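Local coordinates for protein diguanylate cyclase (Marinobacter aquaeolei VT8, PDB 3IGN) that probably joins two GTP molecules into the second messenger c-di-GMP, releasing diphosphate, with this chain being its GGDEF domain holding bound c-di-GMP, at residues S41-D46 against M132-L137; Q79-G84 against I94-D99; I106-R111 against N164-S169. One frame throughout, in Å; residues are numbered along the deposited sequence.

Contact 1 (S41-D46 against M132-L137); sequences SLVMFD and MGIAQL
Leu42 and Ala135, and Met44 and Gly133, form the hydrogen-bonded pairs between two neighbouring antiparallel strands in the interior of the GGDEF-domain sheet. Four backbone bonds satisfy both groups of each residue. Leu42 N donates to Ala135 O, and Ala135 N returns a bond of 2.9 Å to Leu42 O. Met44 N reaches Gly133 O at 3.0 Å, and Gly133 N reaches Met44 O at 2.9 Å. Ala135 O has a second donor, Trp147 NE1 of helix 144-160. Leu42 O also takes a CA-H contact from Ile134.

The outer edges of the pair are used too. Ser41, Val43 and Phe45 bond through their backbones to Leu95, Ile93 and Phe91 of strand 90-96. On the other edge, Met132 bonds through its backbone to Lys165. Polar side chains tie the Ser41 end to the turn before helix 100-115: Ser41 OG bonds Thr98 O, and Gln136 OE1 takes Ala100 N. The Ser41 hydroxyl also lies against Gln136 CB.

Val43, Ile134 and Met132 pack against helix 100-115, and the Phe45 ring meets that of Phe91. Val43 and Ile134 lie side by side, with Val43 CG2 4.2 Å from Ile134 CG1. Leu42 and Met44 serve the other face, toward helices 19-36 and 144-160. Met132 is a selenomethionine. Its SE makes an oblique Met-aromatic contact with the Phe45 ring, 5.3 Å from the centroid, while its CG sits 3.5 Å from Phe45 CB.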
loop_
_atom_site.group_PDB
_atom_site.type_symbol
_atom_site.label_atom_id
_atom_site.label_comp_id
_atom_site.label_asym_id
_atom_site.label_seq_id
_atom_site.Cartn_x
_atom_site.Cartn_y
_atom_site.Cartn_z
ATOM N N SER A 41 -10.252 0.229 -7.448
ATOM C CA SER A 41 -8.864 0.617 -7.628
ATOM C C SER A 41 -7.950 -0.167 -6.709
ATOM O O SER A 41 -8.378 -0.706 -5.689
ATOM C CB SER A 41 -8.707 2.110 -7.341
ATOM O OG SER A 41 -9.500 2.894 -8.223
ATOM N N LEU A 42 -6.680 -0.200 -7.085
ATOM C CA LEU A 42 -5.655 -0.885 -6.332
ATOM C C LEU A 42 -4.537 0.101 -6.019
ATOM O O LEU A 42 -4.179 0.934 -6.856
ATOM C CB LEU A 42 -5.095 -2.020 -7.177
ATOM C CG LEU A 42 -4.206 -3.046 -6.482
ATOM C CD1 LEU A 42 -5.070 -3.898 -5.565
ATOM C CD2 LEU A 42 -3.517 -3.912 -7.527
ATOM N N VAL A 43 -3.988 0.001 -4.814
ATOM C CA VAL A 43 -2.888 0.853 -4.395
ATOM C C VAL A 43 -1.712 -0.045 -4.035
ATOM O O VAL A 43 -1.893 -1.128 -3.489
ATOM C CB VAL A 43 -3.250 1.689 -3.149
ATOM C CG1 VAL A 43 -2.065 2.583 -2.753
ATOM C CG2 VAL A 43 -4.486 2.527 -3.424
HETATM N N MSE A 44 -0.509 0.394 -4.382
HETATM C CA MSE A 44 0.704 -0.344 -4.055
HETATM C C MSE A 44 1.632 0.755 -3.577
HETATM O O MSE A 44 1.847 1.729 -4.294
HETATM C CB MSE A 44 1.317 -1.004 -5.296
HETATM C CG MSE A 44 0.356 -1.826 -6.125
HETATM SE SE MSE A 44 0.931 -3.663 -6.275
HETATM C CE MSE A 44 0.553 -4.140 -4.471
ATOM N N PHE A 45 2.142 0.644 -2.358
ATOM C CA PHE A 45 3.045 1.674 -1.872
ATOM C C PHE A 45 4.215 1.110 -1.086
ATOM O O PHE A 45 4.138 0.013 -0.529
ATOM C CB PHE A 45 2.278 2.756 -1.083
ATOM C CG PHE A 45 1.676 2.298 0.226
ATOM C CD1 PHE A 45 2.339 2.541 1.429
ATOM C CD2 PHE A 45 0.414 1.710 0.267
ATOM C CE1 PHE A 45 1.754 2.214 2.655
ATOM C CE2 PHE A 45 -0.182 1.377 1.485
ATOM C CZ PHE A 45 0.487 1.633 2.682
ATOM N N ASP A 46 5.306 1.870 -1.095
ATOM C CA ASP A 46 6.553 1.499 -0.433
ATOM C C ASP A 46 7.022 2.618 0.478
ATOM O O ASP A 46 6.718 3.789 0.257
ATOM C CB ASP A 46 7.662 1.278 -1.469
ATOM C CG ASP A 46 7.505 -0.004 -2.244
ATOM O OD1 ASP A 46 6.444 -0.651 -2.127
ATOM O OD2 ASP A 46 8.450 -0.362 -2.982
HETATM N N MSE A 132 3.458 6.213 -3.490
HETATM C CA MSE A 132 2.265 5.407 -3.739
HETATM C C MSE A 132 1.811 5.390 -5.193
HETATM O O MSE A 132 1.864 6.407 -5.884
HETATM C CB MSE A 132 1.123 5.919 -2.859
HETATM C CG MSE A 132 1.551 6.193 -1.419
HETATM SE SE MSE A 132 0.118 6.865 -0.311
HETATM C CE MSE A 132 0.219 8.689 -0.781
ATOM N N GLY A 133 1.357 4.222 -5.639
ATOM C CA GLY A 133 0.872 4.064 -6.997
ATOM C C GLY A 133 -0.561 3.578 -6.995
ATOM O O GLY A 133 -0.899 2.658 -6.253
ATOM N N ILE A 134 -1.396 4.191 -7.828
ATOM C CA ILE A 134 -2.815 3.845 -7.921
ATOM C C ILE A 134 -3.166 3.379 -9.327
ATOM O O ILE A 134 -2.713 3.952 -10.311
ATOM C CB ILE A 134 -3.711 5.076 -7.621
ATOM C CG1 ILE A 134 -3.555 5.525 -6.170
ATOM C CG2 ILE A 134 -5.183 4.755 -7.928
ATOM C CD1 ILE A 134 -4.143 6.909 -5.928
ATOM N N ALA A 135 -3.970 2.327 -9.419
ATOM C CA ALA A 135 -4.414 1.845 -10.707
ATOM C C ALA A 135 -5.875 1.443 -10.610
ATOM O O ALA A 135 -6.224 0.477 -9.920
ATOM C CB ALA A 135 -3.572 0.651 -11.175
ATOM N N GLN A 136 -6.740 2.205 -11.267
ATOM C CA GLN A 136 -8.149 1.840 -11.278
ATOM C C GLN A 136 -8.233 0.734 -12.319
ATOM O O GLN A 136 -7.563 0.785 -13.351
ATOM C CB GLN A 136 -9.042 3.019 -11.683
ATOM C CG GLN A 136 -10.498 2.582 -11.936
ATOM C CD GLN A 136 -11.462 3.749 -12.063
ATOM O OE1 GLN A 136 -11.060 4.906 -11.983
ATOM N NE2 GLN A 136 -12.750 3.445 -12.263
ATOM N N LEU A 137 -9.042 -0.279 -12.049
ATOM C CA LEU A 137 -9.190 -1.385 -12.972
ATOM C C LEU A 137 -10.036 -1.033 -14.190
ATOM O O LEU A 137 -11.126 -0.482 -14.062
ATOM C CB LEU A 137 -9.804 -2.579 -12.236
ATOM C CG LEU A 137 -9.996 -3.900 -12.989
ATOM C CD1 LEU A 137 -8.687 -4.379 -13.595
ATOM C CD2 LEU A 137 -10.554 -4.944 -12.017
#

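Contact 2 (Q79-G84 against I94-D99); sequences QSDSAG and ILPETD. With C2E (9,9'-[(2R,3R,3aS,5S,7aR,9R,10R,10aS,12S,14aR)-3,5,10,12-tetrahydroxy-5,12-dioxidooctahydro-2H,7H-difuro[3,2-d:3',2'-j][1,3,7,9,2,8]tetraoxadiphosphacyclododecine-2,9-diyl]bis(2-amino-1,9-dihydro-6H-purin-6-one)), chain B.
The guanine amino nitrogen N2 of c-di-GMP (chain B) is held by both segments, by Asp81 from one and Thr98 from the other. It donates to Asp81 OD1 at 2.8 Å and to Thr98 OG1 at 2.9 Å. The neighbouring ring nitrogen N1 donates to Asp81 OD2 at 2.6 Å. The carboxylate thus takes the N1-N2 edge with one oxygen for each nitrogen, and both bonds are nearly straight. This fixes the rotation of the base. The negative charge probably polarises these N-H groups.

Asp81 is itself positioned. Its CG stands beside the backbone N (chi1 -67°), and OD2 also accepts the backbone N of Arg78. The Leu95 side chain passes Asp81 at a slant, its CD2 3.5 Å from Asp81 OD1. Thr98 is oriented by a bond of its own: OG1 donates to Pro96 O at 2.8 Å, from well above that carbonyl plane, and so is left to accept N2.

Behind the site the backbones pair at the open end of the hairpin 82-85/90-96. Ser82 and Ile94 are a hydrogen-bonded antiparallel pair, with Ile94 N 2.8 Å from Ser82 O and Ser82 N bonded in turn to Ile94 O. Ser82 O also receives Trp22 NE1. Beyond the pair, Pro96 CG rests 3.3 Å from Ser80 O. Gln79 N donates to a phosphate oxygen of the second c-di-GMP molecule (chain C).

Arg78 and Asp81 open and close an RxxD motif just ahead of the hairpin that carries the GGEEF turn. Paired with bound c-di-GMP, this is characteristic of the inhibitory product site (I-site) of diguanylate cyclases.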
loop_
_atom_site.group_PDB
_atom_site.type_symbol
_atom_site.label_atom_id
_atom_site.label_comp_id
_atom_site.label_asym_id
_atom_site.label_seq_id
_atom_site.Cartn_x
_atom_site.Cartn_y
_atom_site.Cartn_z
ATOM N N GLN A 79 -13.274 -0.185 6.590
ATOM C CA GLN A 79 -13.248 -1.606 6.877
ATOM C C GLN A 79 -13.543 -2.380 5.594
ATOM O O GLN A 79 -13.178 -3.543 5.462
ATOM C CB GLN A 79 -14.258 -1.947 7.974
ATOM C CG GLN A 79 -15.680 -1.488 7.709
ATOM C CD GLN A 79 -16.568 -1.691 8.919
ATOM O OE1 GLN A 79 -16.526 -2.743 9.561
ATOM N NE2 GLN A 79 -17.380 -0.687 9.235
ATOM N N SER A 80 -14.182 -1.718 4.637
ATOM C CA SER A 80 -14.495 -2.351 3.366
ATOM C C SER A 80 -13.298 -2.350 2.399
ATOM O O SER A 80 -13.327 -3.024 1.371
ATOM C CB SER A 80 -15.713 -1.677 2.729
ATOM O OG SER A 80 -15.658 -0.269 2.889
ATOM N N ASP A 81 -12.264 -1.577 2.726
ATOM C CA ASP A 81 -11.036 -1.541 1.923
ATOM C C ASP A 81 -10.197 -2.689 2.486
ATOM O O ASP A 81 -10.369 -3.055 3.644
ATOM C CB ASP A 81 -10.262 -0.229 2.126
ATOM C CG ASP A 81 -10.992 0.991 1.582
ATOM O OD1 ASP A 81 -11.677 0.880 0.537
ATOM O OD2 ASP A 81 -10.855 2.079 2.187
ATOM N N SER A 82 -9.288 -3.248 1.696
ATOM C CA SER A 82 -8.468 -4.352 2.178
ATOM C C SER A 82 -6.981 -4.087 2.019
ATOM O O SER A 82 -6.474 -4.006 0.903
ATOM C CB SER A 82 -8.850 -5.640 1.446
ATOM O OG SER A 82 -10.212 -5.970 1.697
ATOM N N ALA A 83 -6.283 -3.955 3.144
ATOM C CA ALA A 83 -4.845 -3.696 3.118
ATOM C C ALA A 83 -4.033 -4.957 3.375
ATOM O O ALA A 83 -4.446 -5.837 4.136
ATOM C CB ALA A 83 -4.495 -2.638 4.145
ATOM N N GLY A 84 -2.872 -5.046 2.738
ATOM C CA GLY A 84 -2.034 -6.209 2.937
ATOM C C GLY A 84 -0.571 -5.835 2.882
ATOM O O GLY A 84 -0.204 -4.806 2.315
ATOM N N ILE A 94 -6.816 -2.670 -1.492
ATOM C CA ILE A 94 -7.860 -2.854 -2.492
ATOM C C ILE A 94 -8.906 -1.833 -2.089
ATOM O O ILE A 94 -9.304 -1.768 -0.930
ATOM C CB ILE A 94 -8.498 -4.257 -2.427
ATOM C CG1 ILE A 94 -7.447 -5.326 -2.708
ATOM C CG2 ILE A 94 -9.637 -4.370 -3.456
ATOM C CD1 ILE A 94 -7.939 -6.761 -2.485
ATOM N N LEU A 95 -9.329 -1.013 -3.040
ATOM C CA LEU A 95 -10.330 0.000 -2.755
ATOM C C LEU A 95 -11.561 -0.244 -3.627
ATOM O O LEU A 95 -11.653 0.248 -4.750
ATOM C CB LEU A 95 -9.758 1.391 -3.033
ATOM C CG LEU A 95 -8.431 1.758 -2.357
ATOM C CD1 LEU A 95 -7.977 3.124 -2.864
ATOM C CD2 LEU A 95 -8.600 1.782 -0.836
ATOM N N PRO A 96 -12.532 -1.015 -3.117
ATOM C CA PRO A 96 -13.735 -1.287 -3.904
ATOM C C PRO A 96 -14.645 -0.063 -4.010
ATOM O O PRO A 96 -14.632 0.809 -3.142
ATOM C CB PRO A 96 -14.389 -2.440 -3.130
ATOM C CG PRO A 96 -14.051 -2.104 -1.715
ATOM C CD PRO A 96 -12.585 -1.699 -1.811
ATOM N N GLU A 97 -15.421 -0.010 -5.090
ATOM C CA GLU A 97 -16.370 1.071 -5.334
ATOM C C GLU A 97 -15.692 2.423 -5.278
ATOM O O GLU A 97 -16.309 3.416 -4.901
ATOM C CB GLU A 97 -17.484 1.025 -4.293
ATOM C CG GLU A 97 -18.370 -0.203 -4.361
ATOM C CD GLU A 97 -19.193 -0.233 -5.630
ATOM O OE1 GLU A 97 -19.597 0.854 -6.100
ATOM O OE2 GLU A 97 -19.449 -1.334 -6.144
ATOM N N THR A 98 -14.427 2.460 -5.677
ATOM C CA THR A 98 -13.646 3.684 -5.612
ATOM C C THR A 98 -12.881 3.909 -6.912
ATOM O O THR A 98 -12.089 3.058 -7.311
ATOM C CB THR A 98 -12.634 3.578 -4.450
ATOM O OG1 THR A 98 -13.334 3.278 -3.237
ATOM C CG2 THR A 98 -11.861 4.888 -4.277
ATOM N N ASP A 99 -13.103 5.046 -7.571
ATOM C CA ASP A 99 -12.390 5.314 -8.817
ATOM C C ASP A 99 -11.027 5.932 -8.555
ATOM O O ASP A 99 -10.675 6.206 -7.413
ATOM C CB ASP A 99 -13.207 6.201 -9.773
ATOM C CG ASP A 99 -13.572 7.559 -9.189
ATOM O OD1 ASP A 99 -12.916 8.031 -8.246
ATOM O OD2 ASP A 99 -14.528 8.172 -9.712
HETATM P P1 C2E B . -13.492 13.539 1.484
HETATM O O2P C2E B . -12.558 12.729 2.513
HETATM O O1P C2E B . -12.754 14.721 0.975
HETATM O "O5'" C2E B . -13.921 12.633 0.255
HETATM C "C5'" C2E B . -13.087 11.668 -0.260
HETATM C "C4'" C2E B . -13.729 10.877 -1.397
HETATM O "O4'" C2E B . -12.707 9.942 -1.768
HETATM C "C3'" C2E B . -14.967 10.076 -0.918
HETATM O "O3'" C2E B . -16.228 10.340 -1.555
HETATM C "C2'" C2E B . -14.545 8.621 -1.001
HETATM O "O2'" C2E B . -15.446 7.878 -1.822
HETATM C "C1'" C2E B . -13.094 8.586 -1.461
HETATM N N9 C2E B . -12.418 8.096 -0.237
HETATM C C8 C2E B . -11.884 8.857 0.785
HETATM N N7 C2E B . -11.395 8.125 1.714
HETATM C C5 C2E B . -11.567 6.835 1.377
HETATM C C6 C2E B . -11.247 5.602 1.998
HETATM O O6 C2E B . -10.687 5.577 3.086
HETATM N N1 C2E B . -11.584 4.441 1.350
HETATM C C2 C2E B . -12.215 4.468 0.124
HETATM N N2 C2E B . -12.533 3.293 -0.500
HETATM N N3 C2E B . -12.524 5.614 -0.463
HETATM C C4 C2E B . -12.221 6.798 0.117
HETATM P P11 C2E B . -17.403 10.271 -0.445
HETATM O O21 C2E B . -17.455 8.841 0.302
HETATM O O11 C2E B . -18.715 10.535 -1.077
HETATM O O5A C2E B . -17.024 11.438 0.576
HETATM C C5A C2E B . -17.678 11.651 1.766
HETATM C C4A C2E B . -17.118 12.861 2.513
HETATM O O4A C2E B . -17.758 12.840 3.793
HETATM C C3A C2E B . -15.590 12.822 2.719
HETATM O O3A C2E B . -14.872 13.921 2.206
HETATM C C2A C2E B . -15.383 12.649 4.197
HETATM O O2A C2E B . -14.564 13.683 4.759
HETATM C C1A C2E B . -16.758 12.569 4.835
HETATM N N91 C2E B . -16.725 11.148 5.267
HETATM C C81 C2E B . -17.267 10.055 4.617
HETATM N N71 C2E B . -17.022 8.968 5.270
HETATM C C51 C2E B . -16.315 9.264 6.375
HETATM C C61 C2E B . -15.769 8.493 7.441
HETATM O O61 C2E B . -15.914 7.283 7.470
HETATM N N11 C2E B . -15.082 9.140 8.433
HETATM C C21 C2E B . -14.912 10.507 8.400
HETATM N N21 C2E B . -14.216 11.126 9.410
HETATM N N31 C2E B . -15.414 11.238 7.410
HETATM C C41 C2E B . -16.111 10.666 6.391
#

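Contact 3 (I106-R111 against N164-S169); sequences ICERIR and NKVVVS. With C2E (9,9'-[(2R,3R,3aS,5S,7aR,9R,10R,10aS,12S,14aR)-3,5,10,12-tetrahydroxy-5,12-dioxidooctahydro-2H,7H-difuro[3,2-d:3',2'-j][1,3,7,9,2,8]tetraoxadiphosphacyclododecine-2,9-diyl]bis(2-amino-1,9-dihydro-6H-purin-6-one)), chain C.
Arg111 on the helix reaches Asn164, just before the edge strand, with NH1 2.8 Å from Asn164 OD1. The oxygen lies near the guanidinium plane, but the nitrogen stands 36° above the carbonyl plane of the amide. The two flat groups are 64° apart. Arg111 starts out extended and then bends at its third torsion (chi3 61°). The bend turns the guanidinium back along the helix to Glu108, one turn earlier. NE bonds Glu108 OE1 at 2.9 Å and NH2 bonds Glu108 OE2 at 2.8 Å, a side-on salt bridge that fixes the rotation of the guanidinium. Glu108, bent at chi2, lies in the guanidinium plane, but its oxygens are met from above the carboxylate plane. Glu115 completes the cluster, bridging to Arg111 NH1 and accepting Asn164 ND2. A water donates to both Arg111 O and Asn164 OD1.

Farther along, Val166 points toward the helix, with its CG1 3.8 Å from Cys107 CB.

The Arg109 chain also bends at chi3, laying one face of the guanidinium over a guanine of c-di-GMP (chain C), whose N3 is 3.2 Å above the plane. Arg109 NH2 bonds Asn76 O and O6 of the other molecule (chain B), so Arg109 contacts both. Segment 106-111 runs antiparallel to strand 166-168, the edge strand of the GGDEF alpha/beta fold, while Arg109 adds to the c-di-GMP product site.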
loop_
_atom_site.group_PDB
_atom_site.type_symbol
_atom_site.label_atom_id
_atom_site.label_comp_id
_atom_site.label_asym_id
_atom_site.label_seq_id
_atom_site.Cartn_x
_atom_site.Cartn_y
_atom_site.Cartn_z
ATOM N N ILE A 106 -7.768 9.059 -0.351
ATOM C CA ILE A 106 -7.355 8.218 0.761
ATOM C C ILE A 106 -5.835 8.077 0.748
ATOM O O ILE A 106 -5.198 8.101 1.799
ATOM C CB ILE A 106 -8.047 6.809 0.698
ATOM C CG1 ILE A 106 -7.159 5.728 1.329
ATOM C CG2 ILE A 106 -8.395 6.452 -0.724
ATOM C CD1 ILE A 106 -7.109 5.750 2.841
ATOM N N CYS A 107 -5.248 7.940 -0.439
ATOM C CA CYS A 107 -3.802 7.811 -0.527
ATOM C C CYS A 107 -3.096 9.058 0.009
ATOM O O CYS A 107 -2.145 8.953 0.778
ATOM C CB CYS A 107 -3.385 7.520 -1.970
ATOM S SG CYS A 107 -3.726 5.796 -2.472
ATOM N N GLU A 108 -3.576 10.233 -0.380
ATOM C CA GLU A 108 -2.988 11.483 0.091
ATOM C C GLU A 108 -3.115 11.601 1.606
ATOM O O GLU A 108 -2.182 12.036 2.280
ATOM C CB GLU A 108 -3.672 12.672 -0.583
ATOM C CG GLU A 108 -3.262 14.037 -0.042
ATOM C CD GLU A 108 -1.794 14.357 -0.270
ATOM O OE1 GLU A 108 -1.101 13.574 -0.961
ATOM O OE2 GLU A 108 -1.337 15.403 0.241
ATOM N N ARG A 109 -4.271 11.211 2.138
ATOM C CA ARG A 109 -4.495 11.278 3.576
ATOM C C ARG A 109 -3.466 10.401 4.278
ATOM O O ARG A 109 -2.918 10.780 5.307
ATOM C CB ARG A 109 -5.917 10.819 3.925
ATOM C CG ARG A 109 -6.343 11.178 5.339
ATOM C CD ARG A 109 -7.838 10.958 5.562
ATOM N NE ARG A 109 -8.209 9.548 5.476
ATOM C CZ ARG A 109 -9.009 9.044 4.544
ATOM N NH1 ARG A 109 -9.525 9.832 3.614
ATOM N NH2 ARG A 109 -9.287 7.746 4.539
ATOM N N ILE A 110 -3.188 9.228 3.714
ATOM C CA ILE A 110 -2.193 8.344 4.305
ATOM C C ILE A 110 -0.793 8.943 4.123
ATOM O O ILE A 110 0.010 8.963 5.062
ATOM C CB ILE A 110 -2.226 6.925 3.672
ATOM C CG1 ILE A 110 -3.427 6.133 4.201
ATOM C CG2 ILE A 110 -0.946 6.182 4.012
ATOM C CD1 ILE A 110 -3.547 4.729 3.620
ATOM N N ARG A 111 -0.498 9.434 2.921
ATOM C CA ARG A 111 0.812 10.035 2.658
ATOM C C ARG A 111 1.103 11.134 3.664
ATOM O O ARG A 111 2.178 11.180 4.255
ATOM C CB ARG A 111 0.874 10.654 1.259
ATOM C CG ARG A 111 2.286 11.079 0.826
ATOM C CD ARG A 111 2.241 12.091 -0.312
ATOM N NE ARG A 111 1.538 13.302 0.099
ATOM C CZ ARG A 111 2.008 14.172 0.987
ATOM N NH1 ARG A 111 3.192 13.976 1.551
ATOM N NH2 ARG A 111 1.279 15.222 1.339
ATOM N N ASN A 164 7.651 10.609 -1.956
ATOM C CA ASN A 164 6.699 11.304 -1.080
ATOM C C ASN A 164 5.569 11.874 -1.922
ATOM O O ASN A 164 5.209 13.051 -1.816
ATOM C CB ASN A 164 7.391 12.421 -0.289
ATOM C CG ASN A 164 6.471 13.065 0.728
ATOM O OD1 ASN A 164 5.543 12.428 1.233
ATOM N ND2 ASN A 164 6.731 14.332 1.049
ATOM N N LYS A 165 4.995 11.009 -2.749
ATOM C CA LYS A 165 3.937 11.416 -3.656
ATOM C C LYS A 165 3.068 10.249 -4.090
ATOM O O LYS A 165 3.429 9.085 -3.915
ATOM C CB LYS A 165 4.556 12.039 -4.901
ATOM C CG LYS A 165 5.695 11.178 -5.462
ATOM C CD LYS A 165 6.062 11.551 -6.884
ATOM C CE LYS A 165 6.065 13.042 -7.083
ATOM N NZ LYS A 165 5.563 13.352 -8.446
ATOM N N VAL A 166 1.929 10.593 -4.683
ATOM C CA VAL A 166 0.971 9.616 -5.180
ATOM C C VAL A 166 0.884 9.772 -6.689
ATOM O O VAL A 166 0.707 10.885 -7.187
ATOM C CB VAL A 166 -0.450 9.880 -4.645
ATOM C CG1 VAL A 166 -1.374 8.727 -5.023
ATOM C CG2 VAL A 166 -0.425 10.105 -3.175
ATOM N N VAL A 167 0.991 8.664 -7.416
ATOM C CA VAL A 167 0.885 8.718 -8.866
ATOM C C VAL A 167 -0.237 7.802 -9.319
ATOM O O VAL A 167 -0.341 6.671 -8.857
ATOM C CB VAL A 167 2.192 8.272 -9.566
ATOM C CG1 VAL A 167 1.919 8.012 -11.054
ATOM C CG2 VAL A 167 3.251 9.358 -9.424
ATOM N N VAL A 168 -1.079 8.304 -10.212
ATOM C CA VAL A 168 -2.178 7.515 -10.748
ATOM C C VAL A 168 -1.753 6.978 -12.110
ATOM O O VAL A 168 -1.217 7.723 -12.938
ATOM C CB VAL A 168 -3.452 8.365 -10.920
ATOM C CG1 VAL A 168 -4.520 7.563 -11.642
ATOM C CG2 VAL A 168 -3.957 8.827 -9.562
ATOM N N SER A 169 -1.981 5.683 -12.334
ATOM C CA SER A 169 -1.633 5.047 -13.596
ATOM C C SER A 169 -2.530 5.578 -14.705
ATOM O O SER A 169 -3.747 5.649 -14.544
ATOM C CB SER A 169 -1.809 3.532 -13.492
ATOM O OG SER A 169 -1.636 2.913 -14.759
HETATM P P1 C2E C . -15.061 2.648 8.614
HETATM O O2P C2E C . -15.598 2.992 7.136
HETATM O O1P C2E C . -14.537 1.279 8.672
HETATM O "O5'" C2E C . -13.903 3.643 9.069
HETATM C "C5'" C2E C . -12.970 4.176 8.212
HETATM C "C4'" C2E C . -11.956 5.040 8.970
HETATM O "O4'" C2E C . -11.083 5.537 7.954
HETATM C "C3'" C2E C . -12.646 6.244 9.650
HETATM O "O3'" C2E C . -12.521 6.389 11.069
HETATM C "C2'" C2E C . -12.175 7.467 8.875
HETATM O "O2'" C2E C . -11.607 8.481 9.707
HETATM C "C1'" C2E C . -11.253 6.967 7.771
HETATM N N9 C2E C . -12.059 7.258 6.572
HETATM C C8 C2E C . -12.826 6.371 5.854
HETATM N N7 C2E C . -13.421 6.953 4.881
HETATM C C5 C2E C . -13.091 8.251 4.889
HETATM C C6 C2E C . -13.440 9.354 4.075
HETATM O O6 C2E C . -14.203 9.212 3.140
HETATM N N1 C2E C . -12.909 10.582 4.371
HETATM C C2 C2E C . -12.049 10.744 5.438
HETATM N N2 C2E C . -11.534 11.987 5.706
HETATM N N3 C2E C . -11.715 9.714 6.214
HETATM C C4 C2E C . -12.206 8.470 5.969
HETATM P P11 C2E C . -13.892 6.968 11.673
HETATM O O21 C2E C . -14.324 8.365 11.004
HETATM O O11 C2E C . -13.776 7.149 13.142
HETATM O O5A C2E C . -14.957 5.856 11.334
HETATM C C5A C2E C . -16.294 6.029 11.543
HETATM C C4A C2E C . -17.058 4.784 11.149
HETATM O O4A C2E C . -18.432 5.153 11.219
HETATM C C3A C2E C . -16.725 4.263 9.734
HETATM O O3A C2E C . -16.254 2.918 9.677
HETATM C C2A C2E C . -17.985 4.479 8.946
HETATM O O2A C2E C . -18.458 3.249 8.401
HETATM C C1A C2E C . -19.001 5.132 9.873
HETATM N N91 C2E C . -19.064 6.490 9.265
HETATM C C81 C2E C . -18.550 7.667 9.764
HETATM N N71 C2E C . -18.781 8.650 8.951
HETATM C C51 C2E C . -19.450 8.194 7.881
HETATM C C61 C2E C . -19.960 8.795 6.703
HETATM O O61 C2E C . -19.808 9.989 6.505
HETATM N N11 C2E C . -20.618 8.008 5.793
HETATM C C21 C2E C . -20.781 6.659 6.020
HETATM N N21 C2E C . -21.447 5.899 5.099
HETATM N N31 C2E C . -20.308 6.086 7.121
HETATM C C41 C2E C . -19.655 6.808 8.064
HETATM O O HOH W 1 4.812 10.543 3.071
#

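All three contacts belong to one GGDEF domain and reach its mixed sheet. Contact 1 is central. Its centre lies about 11 Å from that of contact 2 and about 9 Å from that of contact 3, which are themselves about 14 Å apart. Strand 90-96 continues the sheet from contact 1 to contact 2, and strand 166-168 extends it on the other side to contact 3. Along the chain, contact 2 falls between the two strands of contact 1, whereas the segments of contacts 1 and 3 alternate. Helix 100-115 follows strand 90-96 directly, so Thr98 and Arg109 bring c-di-GMP-binding groups from contacts 2 and 3 to one side of the sheet.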